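Side-chain contact in N-formylglutamate amidohydrolase (Ralstonia eutropha, PDB 2Q7S), which binds a zinc ion and is probably a hydrolase of the N-formylglutamate amidohydrolase family, related to zinc-dependent exopeptidases: residues I251-P254 with L255-E258. Residues are numbered along the deposited sequence; the frame is centred on the assembly and turned at random.
Sequences IRRP and LYME
Leu-255, Tyr-256 and Met-257 each give a backbone N-H to the carbonyls of Arg-252 and Arg-253. Leu-255 N reaches Arg-252 O at 3.1 Å, the i to i+3 bond of a 3-10 turn, and Tyr-256 N repeats that step with Arg-253 O at 3.0 Å. The same Arg-253 oxygen accepts Met-257 N (3.0 Å), an i to i+4 bond nearly in line with the carbonyl, whereas Tyr-256 N sits well off its plane. Pro-254 suits this turn: its ring holds phi near -55°, and the N-H it lacks is not called on for these bonds.

The apolar contacts centre on Ile-251 CG2, a branch anti to the backbone N, which meets Leu-255 CD1 and Tyr-256 CD1, both at 4.0 Å. Branched Ile-251 and Leu-255 bring methyls together beneath the turn, and Leu-271 of helix 267-289 covers Ile-251 and Tyr-256. The turn ends strand 244-252 of the central mixed sheet and leads into the short, weakly bonded strand about 257-258, which pairs with 263-264.

Tyr-256 joins a greasy ring to a hydroxyl that bonds Thr-56 O and Ser-173 OG. Its chi1 of 72° sets one face against Arg-253 O, with Met-257 CG toward the rim of that face. Arg-253 runs alongside, CG 3.9 Å from Tyr-256 OH, and its NE also bonds Ser-173 OG. Met-257, present as selenomethionine, flanks the arginine, CE 3.9 Å from Arg-253 CD. That long, extended chain carries the guanidinium to a salt bridge with the zinc ligand Asp-55, a second-shell contact that may polarise the carboxylate. Arg-252, bent at chi3, instead pairs with Asp-192, its NH2 4.0 Å from Leu-255 CD2.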
loop_
_atom_site.group_PDB
_atom_site.type_symbol
_atom_site.label_atom_id
_atom_site.label_comp_id
_atom_site.label_asym_id
_atom_site.label_seq_id
_atom_site.Cartn_x
_atom_site.Cartn_y
_atom_site.Cartn_z
ATOM N N ILE A 251 -5.058 -7.738 -0.963
ATOM C CA ILE A 251 -5.726 -8.843 -0.330
ATOM C C ILE A 251 -7.210 -8.520 -0.066
ATOM O O ILE A 251 -7.550 -7.541 0.623
ATOM C CB ILE A 251 -5.015 -9.164 1.037
ATOM C CG1 ILE A 251 -3.545 -9.507 0.817
ATOM C CG2 ILE A 251 -5.682 -10.267 1.805
ATOM C CD1 ILE A 251 -2.826 -9.805 2.090
ATOM N N ARG A 252 -8.100 -9.383 -0.545
ATOM C CA ARG A 252 -9.534 -9.273 -0.248
ATOM C C ARG A 252 -9.739 -9.361 1.296
ATOM O O ARG A 252 -9.492 -10.363 1.947
ATOM C CB ARG A 252 -10.301 -10.379 -0.974
ATOM C CG ARG A 252 -11.795 -10.184 -1.164
ATOM C CD ARG A 252 -12.347 -11.204 -2.176
ATOM N NE ARG A 252 -12.223 -12.604 -1.747
ATOM C CZ ARG A 252 -13.165 -13.255 -1.063
ATOM N NH1 ARG A 252 -14.270 -12.634 -0.678
ATOM N NH2 ARG A 252 -13.002 -14.523 -0.750
ATOM N N ARG A 253 -10.249 -8.288 1.858
ATOM C CA ARG A 253 -10.383 -8.083 3.298
ATOM C C ARG A 253 -11.108 -9.148 4.095
ATOM O O ARG A 253 -10.654 -9.450 5.206
ATOM C CB ARG A 253 -11.022 -6.698 3.562
ATOM C CG ARG A 253 -10.010 -5.574 3.472
ATOM C CD ARG A 253 -10.701 -4.208 3.426
ATOM N NE ARG A 253 -9.791 -3.127 3.079
ATOM C CZ ARG A 253 -10.229 -1.899 2.788
ATOM N NH1 ARG A 253 -11.512 -1.641 2.861
ATOM N NH2 ARG A 253 -9.388 -0.954 2.480
ATOM N N PRO A 254 -12.220 -9.734 3.552
ATOM C CA PRO A 254 -12.950 -10.791 4.265
ATOM C C PRO A 254 -12.085 -11.959 4.655
ATOM O O PRO A 254 -12.373 -12.626 5.642
ATOM C CB PRO A 254 -14.057 -11.218 3.283
ATOM C CG PRO A 254 -14.277 -10.111 2.465
ATOM C CD PRO A 254 -12.898 -9.422 2.290
ATOM N N LEU A 255 -11.005 -12.159 3.909
ATOM C CA LEU A 255 -10.015 -13.194 4.207
ATOM C C LEU A 255 -9.396 -13.106 5.600
ATOM O O LEU A 255 -8.850 -14.079 6.084
ATOM C CB LEU A 255 -8.884 -13.154 3.182
ATOM C CG LEU A 255 -9.221 -13.515 1.731
ATOM C CD1 LEU A 255 -7.955 -13.464 0.906
ATOM C CD2 LEU A 255 -9.828 -14.878 1.663
ATOM N N TYR A 256 -9.395 -11.929 6.211
ATOM C CA TYR A 256 -8.721 -11.763 7.497
ATOM C C TYR A 256 -9.415 -10.901 8.543
ATOM O O TYR A 256 -9.093 -11.028 9.715
ATOM C CB TYR A 256 -7.289 -11.246 7.262
ATOM C CG TYR A 256 -7.171 -9.819 6.823
ATOM C CD1 TYR A 256 -7.174 -9.492 5.481
ATOM C CD2 TYR A 256 -7.027 -8.815 7.749
ATOM C CE1 TYR A 256 -7.015 -8.175 5.076
ATOM C CE2 TYR A 256 -6.905 -7.506 7.376
ATOM C CZ TYR A 256 -6.886 -7.184 6.015
ATOM O OH TYR A 256 -6.741 -5.864 5.645
HETATM N N MSE A 257 -10.376 -10.068 8.141
HETATM C CA MSE A 257 -11.080 -9.199 9.079
HETATM C C MSE A 257 -12.549 -9.091 8.754
HETATM O O MSE A 257 -12.995 -9.441 7.642
HETATM C CB MSE A 257 -10.471 -7.799 9.085
HETATM C CG MSE A 257 -10.420 -7.204 7.731
HETATM SE SE MSE A 257 -9.841 -5.334 7.651
HETATM C CE MSE A 257 -11.491 -4.413 7.288
ATOM N N GLU A 258 -13.278 -8.578 9.734
ATOM C CA GLU A 258 -14.690 -8.247 9.581
ATOM C C GLU A 258 -14.791 -6.797 9.156
ATOM O O GLU A 258 -14.394 -5.890 9.886
ATOM C CB GLU A 258 -15.442 -8.475 10.885
ATOM C CG GLU A 258 -15.452 -9.905 11.327
ATOM C CD GLU A 258 -16.169 -10.794 10.322
ATOM O OE1 GLU A 258 -17.302 -10.423 9.926
ATOM O OE2 GLU A 258 -15.615 -11.843 9.928
#